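Local atomic coordinates of PaxB (Photorhabdus luminescens, PDB entry 6EK4), a protein that probably serves as one component of a two-component alpha-helical pore-forming toxin of the YaxAB type, acting with a partner protein to perforate target membranes. Residues 15-20 with 302-307; 21-26 with 348-353; 155-160 with 280-285; 186-191 with 248-253; 235-240 with 255-260. All blocks are in the same frame, centred on the assembly; numbering follows the deposited sequence.

Interaction 1. Residues 15-20 with 302-307; sequences PEINVK and AAKLEQ
P15 and I17 lay the extended N-terminal arm against one flank of helix 247-321, an apolar packing contact with no hydrogen bond between the two segments. P15 and I17 both direct their side chains at the helix, while E16 between them turns away, the alternation expected of an extended strand-like arm. The ring of P15 rests on the root of K304, CB to CB 4.0 Å, and its CG also reaches the amide end of Q307. I17 goes deeper. Its CG1 stands anti to the carbonyl carbon (chi1 -48°) and the chain runs straight on, carrying CD1 over the backbone of the helix beside K304 O and to 3.7 Å from L305 CD2. I17 and K304 run antiparallel alongside one another, I17 CG1 lying 3.7 Å from K304 CB. The extended K304 chain then runs out along the arm, bringing its NZ to 3.6 Å from E16 O, too long to count as a hydrogen bond. N18 closes the arm as N-cap of helix 19-35: its OD1 accepts a weak bond from K20 N at 3.1 Å. Around this contact, Q301 accepts from N18 N, and Q346 of helix 326-348 is bonded to I17 O and V19 N. F339 of that helix touches I17, while L305 packs on M133 of helix 101-141 and A61 of helix 42-73.

Interaction 2. Residues 21-26 with 348-353; sequences TLSQAV and HSMLLS
Q24 carries most of this contact, its amide bonding the last residue of the chain twice. On the oxygen side, S353 N donates to Q24 OE1 over 3.0 Å, lying in the carbonyl plane on a lone pair, with a C=O...N angle of 122°. On the nitrogen side, Q24 NE2 reaches S353 OXT at 2.8 Å, a weak bond because the N-H is bent well away from the line to the acceptor. The chain gets there by a kink: CG leaves anti to the backbone N and chi2 then turns to 64°, which lifts the amide off helix 19-35 toward the tail. Outside the contact N28 OD1 takes a further bond from NE2, which should limit the amide's freedom to flip. Here the C-terminal tail packs on helix 19-35: after helix 326-348 the chain unwinds at S349 and runs as an irregular extended tail, bringing the C-terminus onto the first helix, near the N-terminal end of the chain. L352 packs against the amide oxygen, its CD2 3.5 Å from Q24 OE1 and its CB close to the same atom. S23 meets M350 two residues earlier in the tail, S23 CB lying 3.8 Å from M350 SD. The hydroxyl of S23 is engaged elsewhere, with D58 of helix 42-73 and V19 O, while M350 also leans on R62 of helix 42-73.

Interaction 3. Residues 155-160 with 280-285; sequences EEQERK and QRIAGI
I282 packs against E156 and K160 where helices 149-193 and 247-321 run antiparallel, two long rods of the elongated helical bundle. Their local axes approach to 9.8 Å with 154° between directions. The apolar part is centred on I282: its CG1 lies 3.6 Å from E156 CB, and the chains of Q157 and K160 cross the I282 side chain at about a right angle and touch its CD1, K160 CD coming to 3.8 Å. L153 of helix 149-193 also touches I282. The charged part is a loose salt bridge. R281 bends at chi3 (-64°), bringing NE and NH2 each to 3.5 Å from E156 OE1, both weak bonds. R159 also brings its guanidinium close to that of R281, a pairing of like charges that E156 may partly offset; R159 has a weak bond to Q274 too. The planes of the E156 carboxylate and the R281 guanidinium stand 75° apart, and E156 OE2 lies at the guanidinium edge, in its plane.

Interaction 4. Residues 186-191 with 248-253; sequences ESQDVI and IELADA
Q188 and L250 have the closest backbones of the pair, with 8.0 Å between Q188 CA and L250 CA, as helix 186-191 and helix 248-253 pass each other antiparallel at 150°. Their local axes stay 11.0 Å apart, so side chains do the bridging. L250 does most of this work. Its CG stands anti to the backbone N (chi1 -170°), which sends the isopropyl end across the interface, and CD2 is the L250 atom that meets S187, Q188 and I191: Q188 CG at 3.6 Å, I191 CD1 at 3.8 Å and, less closely, S187 CB. I191 and L250 reach toward each other tip to tip, whereas the extended chain of Q188 lies alongside the leucine, the two pointing opposite ways. Here the contact joins the far end of helix 149-193 to the first turns of helix 247-321, the distal end of the elongated bundle, where helix 217-237 touches both. Beyond L250 the Q188 amide ends over the next residue, NE2 lying 3.7 Å from A251 CA; OE1 takes a bond from R254, so the amide's polar oxygen has a partner one turn on. The S187 hydroxyl, though buried near the contact, is taken up by A226 O of helix 217-237. I227 of the same helix lies against I191, and A234 packs on L250.

Interaction 5. Residues 235-240 with 255-260; sequences KKILGN and AKLDER
I237 rests its CD1 against both methyls of L257, 3.5 Å from L257 CD1 and 3.7 Å from L257 CD2, the two side chains meeting obliquely. The isoleucine is set for this by its first torsion: CG1 points away from the carbonyl carbon (chi1 -65°), and the chain continues toward helix 247-321. Its second branch, CG2, turns toward the polar neighbours and lies near K256 CD and R260 NH2, each at 4.3 Å. L238 follows at the margin, its CD2 coming 4.2 Å from K256 NZ. This joins the end of helix 217-237 to the helix that succeeds it, across the short connection back into helix 247-321. Helix 217-237 ends here: N240 N reaches back five residues to K235 O over G239, whose phi is positive (74°), as in a Schellman motif. L238 also packs on E249, D252 and A253, and L257 on D180 of helix 149-193. The chemistry is that of an apolar I237-L257 core flanked by the charged chains of K256 and R260, with no hydrogen bond across the segments; K256 NZ reaches L238 CD2 and the R260 guanidinium reaches I237 CG2 at the exposed margin, consistent with a contact at the surface.

In the fold
Helix 247-321 runs through interactions 1, 3, 4 and 5, so four of the five contacts are spaced along one long rod. Interactions 1 and 4 sit on opposite sides of the chain's centre, about 80 Å apart between centres, with interaction 3 between them, about 36 Å from the first and 46 Å from the other. Interactions 4 and 5 form a tight pair at the distal end, centres about 12 Å apart, where L238 CD1 meets E249 O at 3.4 Å. On the other side of the chain's centre, interactions 1 and 2 also touch through helix 19-35, L22 CD1 lying 3.7 Å from L305 CD1, and M350 packs against V19 and K20, so the N-terminal arm and the C-terminal tail meet there.

Interaction 1. Residues 15-20 with 302-307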
# COMPACT_ATOMS: atom_id res chain seq x y z
N PRO A 15 3.11 15.08 -24.53
CA PRO A 15 2.75 14.91 -23.11
C PRO A 15 3.92 15.17 -22.16
O PRO A 15 5.07 14.85 -22.50
CB PRO A 15 2.34 13.43 -23.02
CG PRO A 15 2.10 12.99 -24.43
CD PRO A 15 3.00 13.82 -25.28
N GLU A 16 3.63 15.74 -21.00
CA GLU A 16 4.64 15.90 -19.94
C GLU A 16 4.69 14.60 -19.14
O GLU A 16 3.70 14.24 -18.49
CB GLU A 16 4.30 17.09 -19.04
CG GLU A 16 5.40 17.47 -18.04
CD GLU A 16 6.58 18.20 -18.67
OE1 GLU A 16 7.47 18.64 -17.91
OE2 GLU A 16 6.64 18.35 -19.91
N ILE A 17 5.82 13.92 -19.18
CA ILE A 17 5.98 12.61 -18.55
C ILE A 17 7.03 12.68 -17.44
O ILE A 17 8.13 13.19 -17.65
CB ILE A 17 6.39 11.53 -19.58
CG1 ILE A 17 5.49 11.61 -20.82
CG2 ILE A 17 6.32 10.14 -18.95
CD1 ILE A 17 5.80 10.57 -21.88
N ASN A 18 6.67 12.16 -16.27
CA ASN A 18 7.60 12.03 -15.15
C ASN A 18 7.95 10.56 -14.97
O ASN A 18 7.17 9.79 -14.41
CB ASN A 18 6.97 12.61 -13.87
CG ASN A 18 7.99 12.84 -12.77
OD1 ASN A 18 9.02 12.17 -12.70
ND2 ASN A 18 7.70 13.80 -11.89
N VAL A 19 9.13 10.17 -15.45
CA VAL A 19 9.58 8.78 -15.36
C VAL A 19 10.01 8.36 -13.94
O VAL A 19 10.10 7.17 -13.65
CB VAL A 19 10.73 8.47 -16.35
CG1 VAL A 19 10.22 8.55 -17.79
CG2 VAL A 19 11.92 9.39 -16.15
N LYS A 20 10.27 9.35 -13.08
CA LYS A 20 10.55 9.08 -11.67
C LYS A 20 9.29 8.58 -10.96
O LYS A 20 9.33 7.61 -10.22
CB LYS A 20 11.09 10.33 -10.96
CG LYS A 20 11.68 10.06 -9.59
CD LYS A 20 12.10 11.35 -8.89
CE LYS A 20 12.80 11.06 -7.57
NZ LYS A 20 12.91 12.27 -6.71
N ALA A 302 2.92 5.59 -18.12
CA ALA A 302 3.16 4.59 -19.16
C ALA A 302 2.33 4.87 -20.41
O ALA A 302 2.81 4.71 -21.54
CB ALA A 302 2.86 3.19 -18.64
N ALA A 303 1.08 5.28 -20.21
CA ALA A 303 0.18 5.60 -21.33
C ALA A 303 0.67 6.82 -22.11
O ALA A 303 0.48 6.90 -23.32
CB ALA A 303 -1.23 5.83 -20.82
N LYS A 304 1.29 7.77 -21.41
CA LYS A 304 1.83 8.97 -22.04
C LYS A 304 3.06 8.67 -22.91
O LYS A 304 3.31 9.38 -23.89
CB LYS A 304 2.17 10.03 -20.99
CG LYS A 304 0.95 10.68 -20.35
CD LYS A 304 1.34 11.60 -19.20
CE LYS A 304 0.12 12.16 -18.50
NZ LYS A 304 0.48 13.14 -17.43
N LEU A 305 3.81 7.64 -22.56
CA LEU A 305 4.94 7.18 -23.39
C LEU A 305 4.43 6.57 -24.70
O LEU A 305 4.94 6.89 -25.77
CB LEU A 305 5.80 6.16 -22.64
CG LEU A 305 6.62 6.70 -21.46
CD1 LEU A 305 7.08 5.55 -20.57
CD2 LEU A 305 7.81 7.51 -21.94
N GLU A 306 3.42 5.71 -24.59
CA GLU A 306 2.76 5.13 -25.76
C GLU A 306 2.19 6.23 -26.66
O GLU A 306 2.33 6.19 -27.88
CB GLU A 306 1.64 4.18 -25.33
CG GLU A 306 0.99 3.39 -26.46
CD GLU A 306 -0.27 2.67 -26.04
OE1 GLU A 306 -0.55 2.58 -24.82
OE2 GLU A 306 -1.00 2.19 -26.94
N GLN A 307 1.53 7.20 -26.03
CA GLN A 307 0.94 8.33 -26.74
C GLN A 307 2.01 9.16 -27.45
O GLN A 307 1.83 9.53 -28.61
CB GLN A 307 0.15 9.21 -25.77
CG GLN A 307 -0.66 10.32 -26.43
CD GLN A 307 -1.43 11.17 -25.43
OE1 GLN A 307 -1.71 10.73 -24.31
NE2 GLN A 307 -1.78 12.39 -25.83

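Interaction 2. Residues 21-26 with 348-353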
# COMPACT_ATOMS: atom_id res chain seq x y z
N THR A 21 8.17 9.27 -11.21
CA THR A 21 6.87 8.84 -10.69
C THR A 21 6.50 7.45 -11.21
O THR A 21 5.88 6.66 -10.49
CB THR A 21 5.77 9.85 -11.08
OG1 THR A 21 6.11 11.15 -10.57
CG2 THR A 21 4.42 9.43 -10.53
N LEU A 22 6.90 7.16 -12.45
CA LEU A 22 6.67 5.85 -13.06
C LEU A 22 7.51 4.78 -12.37
O LEU A 22 6.99 3.75 -11.93
CB LEU A 22 6.99 5.89 -14.56
CG LEU A 22 6.38 4.82 -15.47
CD1 LEU A 22 6.64 5.17 -16.93
CD2 LEU A 22 6.90 3.42 -15.16
N SER A 23 8.81 5.03 -12.26
CA SER A 23 9.76 4.06 -11.70
C SER A 23 9.61 3.87 -10.19
O SER A 23 9.79 2.76 -9.69
CB SER A 23 11.20 4.45 -12.04
OG SER A 23 11.42 4.41 -13.44
N GLN A 24 9.30 4.95 -9.48
CA GLN A 24 9.09 4.88 -8.03
C GLN A 24 7.84 4.06 -7.70
O GLN A 24 7.82 3.34 -6.70
CB GLN A 24 8.97 6.29 -7.44
CG GLN A 24 8.86 6.34 -5.92
CD GLN A 24 10.10 5.81 -5.22
OE1 GLN A 24 11.21 6.30 -5.45
NE2 GLN A 24 9.92 4.82 -4.35
N ALA A 25 6.81 4.17 -8.53
CA ALA A 25 5.59 3.39 -8.36
C ALA A 25 5.85 1.90 -8.57
O ALA A 25 5.30 1.07 -7.85
CB ALA A 25 4.51 3.88 -9.32
N VAL A 26 6.70 1.58 -9.54
CA VAL A 26 7.12 0.19 -9.78
C VAL A 26 7.93 -0.33 -8.60
O VAL A 26 7.78 -1.49 -8.19
CB VAL A 26 7.95 0.07 -11.09
CG1 VAL A 26 8.55 -1.32 -11.24
CG2 VAL A 26 7.08 0.40 -12.30
N HIS A 348 18.91 9.82 -15.77
CA HIS A 348 20.29 10.06 -15.35
C HIS A 348 20.39 10.55 -13.90
O HIS A 348 21.25 10.10 -13.15
CB HIS A 348 20.96 11.06 -16.29
CG HIS A 348 22.34 11.47 -15.85
ND1 HIS A 348 23.44 10.66 -16.01
CD2 HIS A 348 22.78 12.61 -15.27
CE1 HIS A 348 24.51 11.28 -15.54
NE2 HIS A 348 24.14 12.46 -15.08
N SER A 349 19.50 11.47 -13.52
CA SER A 349 19.53 12.09 -12.19
C SER A 349 18.44 11.55 -11.26
O SER A 349 18.02 12.25 -10.33
CB SER A 349 19.39 13.61 -12.33
OG SER A 349 18.13 13.96 -12.89
N MET A 350 18.01 10.31 -11.48
CA MET A 350 16.92 9.73 -10.70
C MET A 350 17.43 9.20 -9.36
O MET A 350 18.40 8.43 -9.32
CB MET A 350 16.25 8.59 -11.48
CG MET A 350 14.93 8.14 -10.88
SD MET A 350 14.02 6.98 -11.92
CE MET A 350 13.49 8.05 -13.25
N LEU A 351 16.77 9.62 -8.28
CA LEU A 351 17.04 9.13 -6.93
C LEU A 351 15.78 8.50 -6.35
O LEU A 351 14.88 9.21 -5.89
CB LEU A 351 17.52 10.27 -6.02
CG LEU A 351 19.01 10.63 -6.03
CD1 LEU A 351 19.50 10.99 -7.42
CD2 LEU A 351 19.26 11.78 -5.06
N LEU A 352 15.71 7.17 -6.37
CA LEU A 352 14.55 6.44 -5.85
C LEU A 352 14.67 6.19 -4.35
O LEU A 352 15.72 6.43 -3.75
CB LEU A 352 14.37 5.11 -6.58
CG LEU A 352 14.15 5.18 -8.10
CD1 LEU A 352 14.06 3.78 -8.68
CD2 LEU A 352 12.91 5.99 -8.44
N SER A 353 13.59 5.71 -3.75
CA SER A 353 13.57 5.39 -2.32
C SER A 353 12.41 4.44 -1.98
O SER A 353 12.61 3.23 -1.84
CB SER A 353 13.46 6.66 -1.48
OG SER A 353 12.34 7.44 -1.87
OXT SER A 353 11.26 4.86 -1.84

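Interaction 3. Residues 155-160 with 280-285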
# COMPACT_ATOMS: atom_id res chain seq x y z
N GLU A 155 -15.32 -6.90 6.27
CA GLU A 155 -15.48 -8.09 7.11
C GLU A 155 -14.46 -8.14 8.25
O GLU A 155 -14.81 -8.41 9.40
CB GLU A 155 -15.36 -9.36 6.25
CG GLU A 155 -15.50 -10.67 7.03
CD GLU A 155 -15.37 -11.90 6.15
OE1 GLU A 155 -15.76 -11.84 4.96
OE2 GLU A 155 -14.87 -12.94 6.65
N GLU A 156 -13.19 -7.89 7.92
CA GLU A 156 -12.11 -7.95 8.90
C GLU A 156 -12.21 -6.83 9.92
O GLU A 156 -11.92 -7.03 11.10
CB GLU A 156 -10.74 -7.89 8.20
CG GLU A 156 -10.45 -9.07 7.27
CD GLU A 156 -10.36 -10.40 8.00
OE1 GLU A 156 -10.12 -10.42 9.23
OE2 GLU A 156 -10.52 -11.44 7.33
N GLN A 157 -12.61 -5.64 9.47
CA GLN A 157 -12.79 -4.49 10.37
C GLN A 157 -14.01 -4.66 11.28
O GLN A 157 -14.03 -4.12 12.39
CB GLN A 157 -12.89 -3.19 9.57
CG GLN A 157 -11.56 -2.76 8.97
CD GLN A 157 -11.66 -1.52 8.10
OE1 GLN A 157 -10.74 -0.70 8.06
NE2 GLN A 157 -12.78 -1.37 7.39
N GLU A 158 -15.01 -5.41 10.81
CA GLU A 158 -16.14 -5.80 11.66
C GLU A 158 -15.70 -6.83 12.70
O GLU A 158 -16.09 -6.74 13.87
CB GLU A 158 -17.30 -6.36 10.82
CG GLU A 158 -18.18 -5.29 10.19
CD GLU A 158 -19.26 -5.87 9.29
OE1 GLU A 158 -19.84 -6.92 9.64
OE2 GLU A 158 -19.52 -5.27 8.22
N ARG A 159 -14.89 -7.80 12.28
CA ARG A 159 -14.35 -8.81 13.19
C ARG A 159 -13.38 -8.17 14.19
O ARG A 159 -13.32 -8.58 15.35
CB ARG A 159 -13.65 -9.94 12.43
CG ARG A 159 -13.41 -11.18 13.27
CD ARG A 159 -12.48 -12.19 12.60
NE ARG A 159 -11.97 -13.16 13.56
CZ ARG A 159 -11.07 -14.11 13.28
NH1 ARG A 159 -10.57 -14.23 12.05
NH2 ARG A 159 -10.67 -14.94 14.23
N LYS A 160 -12.62 -7.17 13.74
CA LYS A 160 -11.73 -6.40 14.62
C LYS A 160 -12.52 -5.62 15.66
O LYS A 160 -12.08 -5.50 16.81
CB LYS A 160 -10.87 -5.44 13.80
CG LYS A 160 -9.83 -4.67 14.61
CD LYS A 160 -9.22 -3.54 13.81
CE LYS A 160 -8.26 -2.71 14.66
NZ LYS A 160 -7.74 -1.53 13.93
N GLN A 280 -3.12 -7.85 11.01
CA GLN A 280 -2.15 -8.19 9.97
C GLN A 280 -2.84 -8.34 8.61
O GLN A 280 -2.30 -7.94 7.59
CB GLN A 280 -1.40 -9.48 10.31
CG GLN A 280 -0.37 -9.88 9.26
CD GLN A 280 0.69 -10.82 9.80
OE1 GLN A 280 0.40 -11.73 10.58
NE2 GLN A 280 1.94 -10.60 9.38
N ARG A 281 -4.04 -8.92 8.62
CA ARG A 281 -4.81 -9.11 7.38
C ARG A 281 -5.41 -7.81 6.85
O ARG A 281 -5.48 -7.62 5.64
CB ARG A 281 -5.91 -10.17 7.58
CG ARG A 281 -5.36 -11.58 7.70
CD ARG A 281 -6.45 -12.63 7.54
NE ARG A 281 -7.44 -12.56 8.62
CZ ARG A 281 -7.25 -13.00 9.86
NH1 ARG A 281 -6.09 -13.56 10.22
NH2 ARG A 281 -8.22 -12.88 10.75
N ILE A 282 -5.82 -6.92 7.75
CA ILE A 282 -6.28 -5.58 7.36
C ILE A 282 -5.11 -4.79 6.75
O ILE A 282 -5.28 -4.09 5.76
CB ILE A 282 -6.89 -4.81 8.56
CG1 ILE A 282 -8.23 -5.45 8.96
CG2 ILE A 282 -7.11 -3.34 8.21
CD1 ILE A 282 -8.66 -5.11 10.38
N ALA A 283 -3.93 -4.93 7.36
CA ALA A 283 -2.71 -4.30 6.84
C ALA A 283 -2.35 -4.86 5.46
O ALA A 283 -1.90 -4.11 4.59
CB ALA A 283 -1.56 -4.50 7.81
N GLY A 284 -2.56 -6.16 5.27
CA GLY A 284 -2.33 -6.81 3.99
C GLY A 284 -3.29 -6.33 2.91
O GLY A 284 -2.88 -6.06 1.78
N ILE A 285 -4.57 -6.22 3.27
CA ILE A 285 -5.60 -5.72 2.34
C ILE A 285 -5.33 -4.26 1.95
O ILE A 285 -5.54 -3.88 0.81
CB ILE A 285 -7.02 -5.87 2.94
CG1 ILE A 285 -7.41 -7.35 3.00
CG2 ILE A 285 -8.05 -5.11 2.11
CD1 ILE A 285 -8.62 -7.64 3.86

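Interaction 4. Residues 186-191 with 248-253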
# COMPACT_ATOMS: atom_id res chain seq x y z
N GLU A 186 -8.62 -8.57 52.14
CA GLU A 186 -8.54 -7.65 53.27
C GLU A 186 -9.29 -8.18 54.49
O GLU A 186 -8.87 -7.96 55.63
CB GLU A 186 -9.07 -6.26 52.89
CG GLU A 186 -8.20 -5.51 51.89
CD GLU A 186 -7.04 -4.77 52.53
OE1 GLU A 186 -6.71 -3.66 52.06
OE2 GLU A 186 -6.46 -5.29 53.50
N SER A 187 -10.41 -8.86 54.26
CA SER A 187 -11.18 -9.50 55.33
C SER A 187 -10.37 -10.59 56.02
O SER A 187 -10.34 -10.67 57.24
CB SER A 187 -12.48 -10.09 54.80
OG SER A 187 -13.41 -9.08 54.49
N GLN A 188 -9.71 -11.43 55.22
CA GLN A 188 -8.86 -12.48 55.75
C GLN A 188 -7.69 -11.92 56.56
O GLN A 188 -7.35 -12.45 57.61
CB GLN A 188 -8.34 -13.37 54.61
CG GLN A 188 -9.40 -14.27 54.00
CD GLN A 188 -8.89 -15.08 52.82
OE1 GLN A 188 -8.13 -14.58 51.99
NE2 GLN A 188 -9.32 -16.33 52.74
N ASP A 189 -7.10 -10.83 56.07
CA ASP A 189 -5.97 -10.20 56.75
C ASP A 189 -6.33 -9.72 58.16
O ASP A 189 -5.58 -9.96 59.10
CB ASP A 189 -5.40 -9.03 55.92
CG ASP A 189 -4.64 -9.50 54.68
OD1 ASP A 189 -4.46 -10.72 54.50
OD2 ASP A 189 -4.22 -8.63 53.89
N VAL A 190 -7.47 -9.05 58.30
CA VAL A 190 -7.92 -8.58 59.62
C VAL A 190 -8.35 -9.75 60.53
O VAL A 190 -8.22 -9.67 61.75
CB VAL A 190 -9.05 -7.52 59.54
CG1 VAL A 190 -8.55 -6.28 58.82
CG2 VAL A 190 -10.30 -8.06 58.86
N ILE A 191 -8.86 -10.82 59.92
CA ILE A 191 -9.18 -12.05 60.65
C ILE A 191 -7.89 -12.72 61.14
O ILE A 191 -7.79 -13.12 62.29
CB ILE A 191 -9.99 -13.04 59.78
CG1 ILE A 191 -11.41 -12.51 59.57
CG2 ILE A 191 -10.05 -14.43 60.42
CD1 ILE A 191 -12.15 -13.15 58.42
N ILE A 248 -13.69 -20.99 56.20
CA ILE A 248 -13.39 -21.84 55.04
C ILE A 248 -14.23 -21.47 53.82
O ILE A 248 -13.78 -21.62 52.68
CB ILE A 248 -13.57 -23.35 55.35
CG1 ILE A 248 -15.02 -23.69 55.73
CG2 ILE A 248 -12.61 -23.79 56.45
CD1 ILE A 248 -15.84 -24.28 54.59
N GLU A 249 -15.44 -20.98 54.05
CA GLU A 249 -16.32 -20.52 52.97
C GLU A 249 -15.82 -19.20 52.37
O GLU A 249 -16.01 -18.95 51.18
CB GLU A 249 -17.76 -20.38 53.47
CG GLU A 249 -18.42 -21.72 53.80
CD GLU A 249 -19.78 -21.58 54.46
OE1 GLU A 249 -20.39 -20.50 54.37
OE2 GLU A 249 -20.24 -22.57 55.08
N LEU A 250 -15.18 -18.37 53.19
CA LEU A 250 -14.56 -17.14 52.71
C LEU A 250 -13.41 -17.45 51.75
O LEU A 250 -13.28 -16.82 50.70
CB LEU A 250 -14.04 -16.31 53.90
CG LEU A 250 -13.57 -14.88 53.61
CD1 LEU A 250 -14.73 -14.00 53.18
CD2 LEU A 250 -12.89 -14.29 54.84
N ALA A 251 -12.59 -18.44 52.11
CA ALA A 251 -11.49 -18.90 51.25
C ALA A 251 -12.02 -19.61 50.01
O ALA A 251 -11.45 -19.50 48.92
CB ALA A 251 -10.57 -19.82 52.03
N ASP A 252 -13.11 -20.36 50.18
CA ASP A 252 -13.79 -21.02 49.06
C ASP A 252 -14.36 -20.00 48.07
O ASP A 252 -14.34 -20.23 46.86
CB ASP A 252 -14.91 -21.93 49.60
CG ASP A 252 -15.62 -22.70 48.50
OD1 ASP A 252 -14.96 -23.13 47.53
OD2 ASP A 252 -16.85 -22.90 48.62
N ALA A 253 -14.87 -18.89 48.59
CA ALA A 253 -15.41 -17.81 47.75
C ALA A 253 -14.31 -17.13 46.93
O ALA A 253 -14.54 -16.76 45.78
CB ALA A 253 -16.13 -16.78 48.61

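Interaction 5. Residues 235-240 with 255-260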
# COMPACT_ATOMS: atom_id res chain seq x y z
N LYS A 235 -20.66 -14.03 50.47
CA LYS A 235 -22.02 -14.58 50.61
C LYS A 235 -22.78 -14.56 49.29
O LYS A 235 -23.50 -15.51 48.97
CB LYS A 235 -22.80 -13.82 51.69
CG LYS A 235 -22.38 -14.17 53.11
CD LYS A 235 -23.03 -13.25 54.14
CE LYS A 235 -24.53 -13.48 54.25
NZ LYS A 235 -25.13 -12.66 55.34
N LYS A 236 -22.63 -13.47 48.53
CA LYS A 236 -23.30 -13.32 47.24
C LYS A 236 -22.77 -14.32 46.20
O LYS A 236 -23.53 -14.79 45.35
CB LYS A 236 -23.13 -11.89 46.72
CG LYS A 236 -23.97 -11.55 45.50
CD LYS A 236 -23.97 -10.05 45.23
CE LYS A 236 -24.78 -9.69 44.00
NZ LYS A 236 -24.14 -10.15 42.73
N ILE A 237 -21.48 -14.63 46.27
CA ILE A 237 -20.84 -15.57 45.35
C ILE A 237 -21.28 -17.02 45.63
O ILE A 237 -21.53 -17.79 44.70
CB ILE A 237 -19.30 -15.47 45.42
CG1 ILE A 237 -18.84 -14.09 44.93
CG2 ILE A 237 -18.64 -16.57 44.60
CD1 ILE A 237 -17.49 -13.67 45.49
N LEU A 238 -21.38 -17.37 46.91
CA LEU A 238 -21.76 -18.73 47.32
C LEU A 238 -23.28 -18.94 47.35
O LEU A 238 -23.74 -20.05 47.66
CB LEU A 238 -21.18 -19.05 48.69
CG LEU A 238 -19.66 -18.96 48.83
CD1 LEU A 238 -19.25 -19.07 50.28
CD2 LEU A 238 -18.96 -20.02 47.99
N GLY A 239 -24.05 -17.90 47.05
CA GLY A 239 -25.51 -17.98 47.07
C GLY A 239 -26.07 -18.02 48.48
O GLY A 239 -27.07 -18.70 48.74
N ASN A 240 -25.43 -17.30 49.40
CA ASN A 240 -25.84 -17.24 50.80
C ASN A 240 -26.63 -15.97 51.09
O ASN A 240 -26.07 -14.88 51.16
CB ASN A 240 -24.60 -17.33 51.71
CG ASN A 240 -24.96 -17.45 53.18
OD1 ASN A 240 -26.12 -17.67 53.55
ND2 ASN A 240 -23.96 -17.30 54.04
N ALA A 255 -11.51 -18.64 46.02
CA ALA A 255 -11.03 -19.64 45.06
C ALA A 255 -11.83 -19.63 43.76
O ALA A 255 -11.27 -19.87 42.69
CB ALA A 255 -11.08 -21.03 45.69
N LYS A 256 -13.13 -19.35 43.85
CA LYS A 256 -13.98 -19.23 42.66
C LYS A 256 -13.66 -17.98 41.84
O LYS A 256 -13.71 -18.02 40.61
CB LYS A 256 -15.46 -19.24 43.05
CG LYS A 256 -15.98 -20.61 43.46
CD LYS A 256 -17.49 -20.61 43.63
CE LYS A 256 -18.01 -21.99 43.99
NZ LYS A 256 -19.48 -21.98 44.26
N LEU A 257 -13.34 -16.89 42.52
CA LEU A 257 -12.94 -15.64 41.85
C LEU A 257 -11.59 -15.79 41.15
O LEU A 257 -11.44 -15.36 40.01
CB LEU A 257 -12.90 -14.47 42.84
CG LEU A 257 -14.15 -13.57 42.91
CD1 LEU A 257 -15.45 -14.35 42.78
CD2 LEU A 257 -14.13 -12.76 44.20
N ASP A 258 -10.62 -16.39 41.84
CA ASP A 258 -9.31 -16.67 41.23
C ASP A 258 -9.44 -17.55 39.99
O ASP A 258 -8.71 -17.36 39.01
CB ASP A 258 -8.37 -17.34 42.25
CG ASP A 258 -7.74 -16.35 43.22
OD1 ASP A 258 -7.26 -15.29 42.77
OD2 ASP A 258 -7.71 -16.65 44.43
N GLU A 259 -10.36 -18.51 40.03
CA GLU A 259 -10.63 -19.39 38.89
C GLU A 259 -11.27 -18.63 37.73
O GLU A 259 -10.97 -18.92 36.57
CB GLU A 259 -11.55 -20.55 39.32
CG GLU A 259 -11.86 -21.54 38.21
CD GLU A 259 -12.71 -22.71 38.67
OE1 GLU A 259 -13.40 -23.31 37.82
OE2 GLU A 259 -12.69 -23.04 39.88
N ARG A 260 -12.13 -17.67 38.04
CA ARG A 260 -12.83 -16.90 37.01
C ARG A 260 -11.92 -15.82 36.42
O ARG A 260 -11.96 -15.57 35.21
CB ARG A 260 -14.12 -16.27 37.57
CG ARG A 260 -15.29 -16.31 36.59
CD ARG A 260 -16.55 -15.70 37.17
NE ARG A 260 -16.97 -16.31 38.43
CZ ARG A 260 -18.04 -15.95 39.13
NH1 ARG A 260 -18.84 -14.98 38.70
NH2 ARG A 260 -18.33 -16.57 40.27